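Local coordinates for cyclic nucleotide-binding protein (Ruegeria pomeroyi, PDB 3FX3) that probably acts as a DNA-binding transcription regulator of the Crp type, joining a cyclic nucleotide-binding domain to a helix-turn-helix domain, at residues Ala34-Gln48 against Tyr97-His111. Sequence-based numbering, arbitrary orientation.
Sequences AVWRSYDRGETLFLQ and YPVSAEAVTPCEVMH
In the beta roll of this cyclic nucleotide-binding domain, Ala34-Gln48 and Tyr97-His111 run antiparallel and turn from one sheet into the other. Strands 35-39 and 107-111 pair in one sheet, from Val35 opposite His111 to Tyr39 opposite Cys107; beyond a type II turn at Asp40-Glu43, strands 44-46 and 100-103 pair in the other. There Leu45 and Phe46 both face Ala101 in a classic bulge: Ala101 O takes Leu45 N at 2.9 Å and, weakly, Phe46 N at 3.5 Å. Phe46 CG lies between its backbone N and carbonyl carbon (chi1 56°), turning the ring in between Tyr97 and Ala101. One face stacks on the Tyr97 ring, centroids 3.7 Å apart and planes 11° from parallel, while Ala101 CB sits over the other. The Tyr97 hydroxyl and His111 ND1 are both hydrogen-bonded to His56; His111 NE2 is hydrogen-bonded to Tyr39 OH at 2.7 Å, near the plane of both rings, so bonds at both nitrogens fix the imidazole's rotation. On the other face of the first sheet, Met110 (selenomethionine) lays CG over the six-membered ring of Trp36 and SE 3.4 Å from Trp36 CH2, a Met-aromatic contact. Two waters bridge Thr44 OG1 and Glu102 OE1 at the second sheet's edge, one reaching OE1 weakly and also hydrogen-bonded to Gly42 O. Such paired strands, bent from one sheet into the next, are characteristic of the cupin-like jelly roll of CRP-family sensor domains.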
ATOM      1  N   ALA B  34     -17.660 -19.223   7.616  1.00 28.46           N
ATOM      2  CA  ALA B  34     -18.134 -18.356   6.559  1.00 28.36           C
ATOM      3  C   ALA B  34     -19.595 -18.645   6.194  1.00 27.86           C
ATOM      4  O   ALA B  34     -20.081 -19.759   6.372  1.00 27.58           O
ATOM      5  CB  ALA B  34     -17.257 -18.544   5.333  1.00 28.77           C
ATOM      6  N   VAL B  35     -20.285 -17.628   5.689  1.00 27.42           N
ATOM      7  CA  VAL B  35     -21.610 -17.782   5.070  1.00 26.91           C
ATOM      8  C   VAL B  35     -21.436 -17.576   3.556  1.00 27.19           C
ATOM      9  O   VAL B  35     -20.933 -16.549   3.109  1.00 27.55           O
ATOM     10  CB  VAL B  35     -22.627 -16.769   5.647  1.00 27.33           C
ATOM     11  CG1 VAL B  35     -23.984 -16.895   4.936  1.00 27.72           C
ATOM     12  CG2 VAL B  35     -22.816 -17.002   7.148  1.00 25.82           C
ATOM     13  N   TRP B  36     -21.836 -18.554   2.768  1.00 27.60           N
ATOM     14  CA  TRP B  36     -21.611 -18.510   1.333  1.00 28.49           C
ATOM     15  C   TRP B  36     -22.875 -18.063   0.619  1.00 28.29           C
ATOM     16  O   TRP B  36     -23.920 -18.632   0.842  1.00 28.57           O
ATOM     17  CB  TRP B  36     -21.182 -19.889   0.832  1.00 28.99           C
ATOM     18  CG  TRP B  36     -19.964 -20.378   1.524  1.00 30.25           C
ATOM     19  CD1 TRP B  36     -19.913 -21.097   2.699  1.00 30.95           C
ATOM     20  CD2 TRP B  36     -18.605 -20.172   1.116  1.00 30.59           C
ATOM     21  NE1 TRP B  36     -18.604 -21.341   3.029  1.00 32.93           N
ATOM     22  CE2 TRP B  36     -17.785 -20.782   2.076  1.00 30.71           C
ATOM     23  CE3 TRP B  36     -18.006 -19.546   0.021  1.00 29.78           C
ATOM     24  CZ2 TRP B  36     -16.401 -20.806   1.960  1.00 30.80           C
ATOM     25  CZ3 TRP B  36     -16.648 -19.559  -0.081  1.00 29.57           C
ATOM     26  CH2 TRP B  36     -15.850 -20.170   0.886  1.00 31.01           C
ATOM     27  N   ARG B  37     -22.788 -17.020  -0.210  1.00 28.60           N
ATOM     28  CA  ARG B  37     -23.940 -16.536  -0.941  1.00 28.47           C
ATOM     29  C   ARG B  37     -23.646 -16.292  -2.413  1.00 28.86           C
ATOM     30  O   ARG B  37     -22.543 -15.895  -2.770  1.00 28.21           O
ATOM     31  CB  ARG B  37     -24.470 -15.245  -0.323  1.00 27.96           C
ATOM     32  CG  ARG B  37     -25.038 -15.391   1.076  1.00 31.74           C
ATOM     33  CD  ARG B  37     -26.320 -16.196   1.056  1.00 36.14           C
ATOM     34  NE  ARG B  37     -26.977 -16.202   2.356  1.00 38.12           N
ATOM     35  CZ  ARG B  37     -26.991 -17.236   3.199  1.00 40.86           C
ATOM     36  NH1 ARG B  37     -26.364 -18.394   2.908  1.00 40.66           N
ATOM     37  NH2 ARG B  37     -27.622 -17.108   4.365  1.00 40.71           N
ATOM     38  N   SER B  38     -24.683 -16.493  -3.233  1.00 29.05           N
ATOM     39  CA  SER B  38     -24.683 -16.159  -4.651  1.00 30.25           C
ATOM     40  C   SER B  38     -25.570 -14.992  -4.896  1.00 28.71           C
ATOM     41  O   SER B  38     -26.557 -14.840  -4.207  1.00 27.82           O
ATOM     42  CB  SER B  38     -25.237 -17.315  -5.462  1.00 30.18           C
ATOM     43  OG  SER B  38     -24.210 -18.265  -5.553  1.00 37.78           O
ATOM     44  N   TYR B  39     -25.214 -14.178  -5.885  1.00 28.51           N
ATOM     45  CA  TYR B  39     -25.980 -12.978  -6.235  1.00 28.25           C
ATOM     46  C   TYR B  39     -26.181 -12.947  -7.760  1.00 28.66           C
ATOM     47  O   TYR B  39     -25.255 -13.238  -8.529  1.00 28.85           O
ATOM     48  CB  TYR B  39     -25.257 -11.711  -5.737  1.00 27.58           C
ATOM     49  CG  TYR B  39     -25.133 -11.664  -4.235  1.00 26.11           C
ATOM     50  CD1 TYR B  39     -24.062 -12.261  -3.592  1.00 25.09           C
ATOM     51  CD2 TYR B  39     -26.106 -11.052  -3.451  1.00 25.62           C
ATOM     52  CE1 TYR B  39     -23.950 -12.261  -2.198  1.00 23.86           C
ATOM     53  CE2 TYR B  39     -26.012 -11.039  -2.077  1.00 25.30           C
ATOM     54  CZ  TYR B  39     -24.913 -11.657  -1.442  1.00 27.22           C
ATOM     55  OH  TYR B  39     -24.800 -11.677  -0.053  1.00 25.31           O
ATOM     56  N   ASP B  40     -27.393 -12.650  -8.200  1.00 28.63           N
ATOM     57  CA  ASP B  40     -27.628 -12.420  -9.626  1.00 29.14           C
ATOM     58  C   ASP B  40     -27.060 -11.050  -9.989  1.00 28.52           C
ATOM     59  O   ASP B  40     -26.865 -10.177  -9.128  1.00 27.74           O
ATOM     60  CB  ASP B  40     -29.127 -12.380  -9.965  1.00 29.85           C
ATOM     61  CG  ASP B  40     -29.851 -13.669  -9.632  1.00 32.16           C
ATOM     62  OD1 ASP B  40     -29.206 -14.724  -9.576  1.00 36.71           O
ATOM     63  OD2 ASP B  40     -31.087 -13.628  -9.465  1.00 35.13           O
ATOM     64  N   ARG B  41     -26.830 -10.855 -11.280  0.50 28.21           N
ATOM     65  CA  ARG B  41     -26.488  -9.540 -11.798  0.50 28.34           C
ATOM     66  C   ARG B  41     -27.534  -8.556 -11.318  0.50 27.25           C
ATOM     67  O   ARG B  41     -28.731  -8.839 -11.385  0.50 27.09           O
ATOM     68  CB  ARG B  41     -26.497  -9.525 -13.324  0.50 28.52           C
ATOM     69  CG  ARG B  41     -25.749  -8.323 -13.914  0.50 30.71           C
ATOM     70  CD  ARG B  41     -26.578  -7.533 -14.928  0.50 32.02           C
ATOM     71  NE  ARG B  41     -25.867  -7.388 -16.195  0.50 32.80           N
ATOM     72  CZ  ARG B  41     -24.923  -6.484 -16.432  0.50 32.64           C
ATOM     73  NH1 ARG B  41     -24.329  -6.468 -17.612  0.50 30.43           N
ATOM     74  NH2 ARG B  41     -24.567  -5.618 -15.487  0.50 32.83           N
ATOM     75  N   GLY B  42     -27.072  -7.421 -10.820  1.00 26.22           N
ATOM     76  CA  GLY B  42     -27.952  -6.363 -10.333  1.00 25.73           C
ATOM     77  C   GLY B  42     -28.487  -6.561  -8.916  1.00 25.49           C
ATOM     78  O   GLY B  42     -29.220  -5.716  -8.406  1.00 23.72           O
ATOM     79  N   GLU B  43     -28.140  -7.674  -8.264  1.00 25.46           N
ATOM     80  CA  GLU B  43     -28.654  -7.929  -6.921  1.00 25.13           C
ATOM     81  C   GLU B  43     -27.832  -7.154  -5.883  1.00 25.47           C
ATOM     82  O   GLU B  43     -26.584  -7.115  -5.953  1.00 23.99           O
ATOM     83  CB  GLU B  43     -28.615  -9.429  -6.616  1.00 25.73           C
ATOM     84  CG  GLU B  43     -29.371  -9.793  -5.323  1.00 27.65           C
ATOM     85  CD  GLU B  43     -29.427 -11.294  -5.006  1.00 28.35           C
ATOM     86  OE1 GLU B  43     -29.211 -12.137  -5.911  1.00 28.32           O
ATOM     87  OE2 GLU B  43     -29.727 -11.606  -3.827  1.00 28.30           O
ATOM     88  N   THR B  44     -28.543  -6.597  -4.904  1.00 25.66           N
ATOM     89  CA  THR B  44     -27.961  -5.910  -3.768  1.00 26.65           C
ATOM     90  C   THR B  44     -27.274  -6.882  -2.776  1.00 27.03           C
ATOM     91  O   THR B  44     -27.860  -7.901  -2.398  1.00 27.01           O
ATOM     92  CB  THR B  44     -29.040  -5.115  -3.021  1.00 26.97           C
ATOM     93  OG1 THR B  44     -29.507  -4.067  -3.873  1.00 29.72           O
ATOM     94  CG2 THR B  44     -28.516  -4.518  -1.703  1.00 26.21           C
ATOM     95  N   LEU B  45     -26.037  -6.560  -2.385  1.00 26.81           N
ATOM     96  CA  LEU B  45     -25.341  -7.253  -1.283  1.00 26.90           C
ATOM     97  C   LEU B  45     -25.639  -6.531   0.003  1.00 27.23           C
ATOM     98  O   LEU B  45     -25.951  -7.160   0.996  1.00 27.08           O
ATOM     99  CB  LEU B  45     -23.826  -7.270  -1.482  1.00 26.83           C
ATOM    100  CG  LEU B  45     -23.234  -8.252  -2.492  1.00 26.09           C
ATOM    101  CD1 LEU B  45     -23.576  -7.833  -3.932  1.00 24.82           C
ATOM    102  CD2 LEU B  45     -21.716  -8.339  -2.289  1.00 26.11           C
ATOM    103  N   PHE B  46     -25.519  -5.199  -0.024  1.00 26.91           N
ATOM    104  CA  PHE B  46     -25.931  -4.375   1.077  1.00 26.79           C
ATOM    105  C   PHE B  46     -26.158  -2.969   0.609  1.00 26.66           C
ATOM    106  O   PHE B  46     -25.719  -2.578  -0.451  1.00 26.68           O
ATOM    107  CB  PHE B  46     -24.910  -4.386   2.220  1.00 26.80           C
ATOM    108  CG  PHE B  46     -23.499  -3.980   1.818  1.00 26.78           C
ATOM    109  CD1 PHE B  46     -23.135  -2.644   1.735  1.00 26.63           C
ATOM    110  CD2 PHE B  46     -22.530  -4.940   1.575  1.00 27.36           C
ATOM    111  CE1 PHE B  46     -21.839  -2.275   1.378  1.00 28.03           C
ATOM    112  CE2 PHE B  46     -21.223  -4.582   1.216  1.00 26.54           C
ATOM    113  CZ  PHE B  46     -20.878  -3.254   1.125  1.00 26.46           C
ATOM    114  N   LEU B  47     -26.817  -2.210   1.459  1.00 27.55           N
ATOM    115  CA  LEU B  47     -27.135  -0.823   1.197  1.00 28.31           C
ATOM    116  C   LEU B  47     -26.480   0.099   2.231  1.00 28.90           C
ATOM    117  O   LEU B  47     -26.325  -0.242   3.414  1.00 28.15           O
ATOM    118  CB  LEU B  47     -28.664  -0.618   1.227  1.00 27.99           C
ATOM    119  CG  LEU B  47     -29.506  -1.321   0.162  1.00 28.72           C
ATOM    120  CD1 LEU B  47     -31.032  -1.035   0.400  1.00 21.93           C
ATOM    121  CD2 LEU B  47     -29.036  -0.866  -1.267  1.00 26.45           C
ATOM    122  N   GLN B  48     -26.125   1.281   1.739  1.00 29.74           N
ATOM    123  CA  GLN B  48     -25.708   2.410   2.535  1.00 30.11           C
ATOM    124  C   GLN B  48     -26.592   2.574   3.773  1.00 30.04           C
ATOM    125  O   GLN B  48     -27.787   2.485   3.665  1.00 29.50           O
ATOM    126  CB  GLN B  48     -25.838   3.653   1.660  1.00 30.56           C
ATOM    127  CG  GLN B  48     -24.811   4.682   1.878  1.00 33.38           C
ATOM    128  CD  GLN B  48     -24.957   5.892   0.944  1.00 34.89           C
ATOM    129  OE1 GLN B  48     -24.983   5.776  -0.293  1.00 34.55           O
ATOM    130  NE2 GLN B  48     -25.056   7.056   1.549  1.00 36.83           N
ATOM    131  N   TYR B  97     -22.727   1.326   6.856  1.00 30.88           N
ATOM    132  CA  TYR B  97     -22.105   1.296   5.540  1.00 30.49           C
ATOM    133  C   TYR B  97     -22.171   2.681   4.902  1.00 29.87           C
ATOM    134  O   TYR B  97     -23.241   3.285   4.873  1.00 30.26           O
ATOM    135  CB  TYR B  97     -22.799   0.305   4.626  1.00 30.16           C
ATOM    136  CG  TYR B  97     -22.455  -1.147   4.833  1.00 29.94           C
ATOM    137  CD1 TYR B  97     -21.145  -1.585   4.729  1.00 31.44           C
ATOM    138  CD2 TYR B  97     -23.446  -2.098   5.100  1.00 30.12           C
ATOM    139  CE1 TYR B  97     -20.809  -2.920   4.903  1.00 29.95           C
ATOM    140  CE2 TYR B  97     -23.116  -3.473   5.258  1.00 30.67           C
ATOM    141  CZ  TYR B  97     -21.775  -3.860   5.139  1.00 31.80           C
ATOM    142  OH  TYR B  97     -21.385  -5.189   5.282  1.00 33.75           O
ATOM    143  N   PRO B  98     -21.031   3.197   4.402  1.00 29.69           N
ATOM    144  CA  PRO B  98     -20.992   4.495   3.736  1.00 30.24           C
ATOM    145  C   PRO B  98     -21.322   4.382   2.247  1.00 30.03           C
ATOM    146  O   PRO B  98     -21.463   5.394   1.582  1.00 31.80           O
ATOM    147  CB  PRO B  98     -19.534   4.949   3.932  1.00 30.48           C
ATOM    148  CG  PRO B  98     -18.762   3.712   4.017  1.00 29.60           C
ATOM    149  CD  PRO B  98     -19.676   2.640   4.573  1.00 30.01           C
ATOM    150  N   VAL B  99     -21.439   3.149   1.754  1.00 29.73           N
ATOM    151  CA  VAL B  99     -21.726   2.853   0.360  1.00 28.11           C
ATOM    152  C   VAL B  99     -22.676   1.664   0.274  1.00 28.17           C
ATOM    153  O   VAL B  99     -22.876   0.926   1.267  1.00 27.23           O
ATOM    154  CB  VAL B  99     -20.446   2.544  -0.440  1.00 28.44           C
ATOM    155  CG1 VAL B  99     -19.511   3.764  -0.463  1.00 28.82           C
ATOM    156  CG2 VAL B  99     -19.731   1.330   0.111  1.00 26.76           C
ATOM    157  N   SER B 100     -23.281   1.498  -0.904  1.00 27.24           N
ATOM    158  CA  SER B 100     -24.018   0.288  -1.243  1.00 26.68           C
ATOM    159  C   SER B 100     -23.139  -0.589  -2.102  1.00 26.81           C
ATOM    160  O   SER B 100     -22.177  -0.104  -2.680  1.00 26.40           O
ATOM    161  CB  SER B 100     -25.291   0.658  -1.998  1.00 26.98           C
ATOM    162  OG  SER B 100     -26.095   1.492  -1.183  1.00 26.14           O
ATOM    163  N   ALA B 101     -23.470  -1.880  -2.164  1.00 26.82           N
ATOM    164  CA  ALA B 101     -22.748  -2.867  -2.969  1.00 25.95           C
ATOM    165  C   ALA B 101     -23.773  -3.655  -3.779  1.00 25.99           C
ATOM    166  O   ALA B 101     -24.792  -4.103  -3.245  1.00 25.69           O
ATOM    167  CB  ALA B 101     -21.993  -3.837  -2.084  1.00 25.37           C
ATOM    168  N   GLU B 102     -23.461  -3.874  -5.039  1.00 25.87           N
ATOM    169  CA  GLU B 102     -24.345  -4.556  -5.962  1.00 26.90           C
ATOM    170  C   GLU B 102     -23.524  -5.422  -6.887  1.00 25.93           C
ATOM    171  O   GLU B 102     -22.449  -5.003  -7.306  1.00 25.82           O
ATOM    172  CB  GLU B 102     -25.077  -3.511  -6.782  1.00 26.84           C
ATOM    173  CG  GLU B 102     -26.184  -4.032  -7.616  1.00 30.59           C
ATOM    174  CD  GLU B 102     -26.985  -2.879  -8.240  1.00 33.61           C
ATOM    175  OE1 GLU B 102     -27.677  -2.170  -7.465  1.00 35.66           O
ATOM    176  OE2 GLU B 102     -26.881  -2.682  -9.476  1.00 31.01           O
ATOM    177  N   ALA B 103     -24.036  -6.600  -7.203  1.00 25.55           N
ATOM    178  CA  ALA B 103     -23.404  -7.497  -8.154  1.00 26.97           C
ATOM    179  C   ALA B 103     -23.500  -6.902  -9.567  1.00 28.05           C
ATOM    180  O   ALA B 103     -24.571  -6.523 -10.014  1.00 28.08           O
ATOM    181  CB  ALA B 103     -24.077  -8.856  -8.122  1.00 26.20           C
ATOM    182  N   VAL B 104     -22.360  -6.819 -10.243  1.00 29.83           N
ATOM    183  CA  VAL B 104     -22.262  -6.299 -11.623  1.00 30.93           C
ATOM    184  C   VAL B 104     -22.337  -7.458 -12.613  1.00 30.74           C
ATOM    185  O   VAL B 104     -22.826  -7.294 -13.687  1.00 32.12           O
ATOM    186  CB  VAL B 104     -20.928  -5.498 -11.829  1.00 31.73           C
ATOM    187  CG1 VAL B 104     -20.638  -5.254 -13.306  1.00 32.43           C
ATOM    188  CG2 VAL B 104     -21.005  -4.182 -11.076  1.00 33.48           C
ATOM    189  N   THR B 105     -21.826  -8.625 -12.242  1.00 29.81           N
ATOM    190  CA  THR B 105     -22.065  -9.857 -12.976  1.00 29.06           C
ATOM    191  C   THR B 105     -22.712 -10.797 -11.972  1.00 29.21           C
ATOM    192  O   THR B 105     -22.812 -10.461 -10.797  1.00 28.62           O
ATOM    193  CB  THR B 105     -20.719 -10.478 -13.412  1.00 29.07           C
ATOM    194  OG1 THR B 105     -19.968 -10.762 -12.222  1.00 27.74           O
ATOM    195  CG2 THR B 105     -19.927  -9.487 -14.269  1.00 26.28           C
ATOM    196  N   PRO B 106     -23.159 -11.981 -12.418  1.00 29.48           N
ATOM    197  CA  PRO B 106     -23.447 -12.982 -11.397  1.00 30.03           C
ATOM    198  C   PRO B 106     -22.198 -13.184 -10.512  1.00 30.07           C
ATOM    199  O   PRO B 106     -21.073 -13.200 -11.036  1.00 29.76           O
ATOM    200  CB  PRO B 106     -23.769 -14.250 -12.211  1.00 30.04           C
ATOM    201  CG  PRO B 106     -24.168 -13.737 -13.580  1.00 29.47           C
ATOM    202  CD  PRO B 106     -23.271 -12.530 -13.779  1.00 29.64           C
ATOM    203  N   CYS B 107     -22.404 -13.278  -9.195  1.00 30.76           N
ATOM    204  CA  CYS B 107     -21.315 -13.327  -8.183  1.00 31.72           C
ATOM    205  C   CYS B 107     -21.461 -14.477  -7.228  1.00 30.70           C
ATOM    206  O   CYS B 107     -22.570 -14.855  -6.904  1.00 31.13           O
ATOM    207  CB  CYS B 107     -21.368 -12.084  -7.306  1.00 31.45           C
ATOM    208  SG  CYS B 107     -20.731 -10.731  -8.186  1.00 39.95           S
ATOM    209  N   GLU B 108     -20.339 -14.973  -6.724  1.00 30.55           N
ATOM    210  CA  GLU B 108     -20.301 -15.761  -5.493  1.00 30.33           C
ATOM    211  C   GLU B 108     -19.457 -14.986  -4.505  1.00 28.62           C
ATOM    212  O   GLU B 108     -18.403 -14.498  -4.863  1.00 27.12           O
ATOM    213  CB  GLU B 108     -19.646 -17.128  -5.715  1.00 31.00           C
ATOM    214  CG  GLU B 108     -20.554 -18.093  -6.395  1.00 36.69           C
ATOM    215  CD  GLU B 108     -19.888 -19.426  -6.684  1.00 42.76           C
ATOM    216  OE1 GLU B 108     -18.901 -19.805  -5.987  1.00 46.51           O
ATOM    217  OE2 GLU B 108     -20.379 -20.101  -7.623  1.00 48.07           O
ATOM    218  N   VAL B 109     -19.931 -14.891  -3.267  1.00 27.54           N
ATOM    219  CA  VAL B 109     -19.241 -14.175  -2.215  1.00 25.85           C
ATOM    220  C   VAL B 109     -19.163 -15.057  -0.969  1.00 25.54           C
ATOM    221  O   VAL B 109     -20.068 -15.839  -0.666  1.00 25.75           O
ATOM    222  CB  VAL B 109     -19.949 -12.867  -1.904  1.00 26.19           C
ATOM    223  CG1 VAL B 109     -19.213 -12.072  -0.796  1.00 26.16           C
ATOM    224  CG2 VAL B 109     -20.129 -12.042  -3.174  1.00 25.54           C
HETATM  225  N   MSE B 110     -18.060 -14.919  -0.248  1.00 25.66           N
HETATM  226  CA  MSE B 110     -17.898 -15.493   1.055  1.00 25.66           C
HETATM  227  C   MSE B 110     -17.994 -14.379   2.076  1.00 25.13           C
HETATM  228  O   MSE B 110     -17.207 -13.421   2.060  1.00 26.05           O
HETATM  229  CB  MSE B 110     -16.531 -16.170   1.174  1.00 25.92           C
HETATM  230  CG  MSE B 110     -16.395 -17.006   2.446  1.00 26.46           C
HETATM  231 SE   MSE B 110     -14.550 -17.566   2.722  0.80 25.59          SE
HETATM  232  CE  MSE B 110     -13.779 -15.834   3.173  1.00 25.38           C
ATOM    233  N   HIS B 111     -18.928 -14.507   2.989  1.00 25.35           N
ATOM    234  CA  HIS B 111     -19.108 -13.496   4.032  1.00 25.98           C
ATOM    235  C   HIS B 111     -18.595 -14.066   5.364  1.00 25.53           C
ATOM    236  O   HIS B 111     -19.021 -15.130   5.786  1.00 26.05           O
ATOM    237  CB  HIS B 111     -20.596 -13.142   4.186  1.00 25.62           C
ATOM    238  CG  HIS B 111     -21.256 -12.635   2.942  1.00 25.69           C
ATOM    239  ND1 HIS B 111     -21.196 -11.315   2.549  1.00 23.87           N
ATOM    240  CD2 HIS B 111     -22.094 -13.246   2.067  1.00 26.93           C
ATOM    241  CE1 HIS B 111     -21.889 -11.161   1.434  1.00 23.25           C
ATOM    242  NE2 HIS B 111     -22.475 -12.303   1.141  1.00 23.59           N
TER
HETATM  243  O   HOH W   1     -30.385  -4.047  -6.530  1.00 42.24           O
HETATM  244  O   HOH W   2     -28.047  -2.127  -4.877  1.00 34.74           O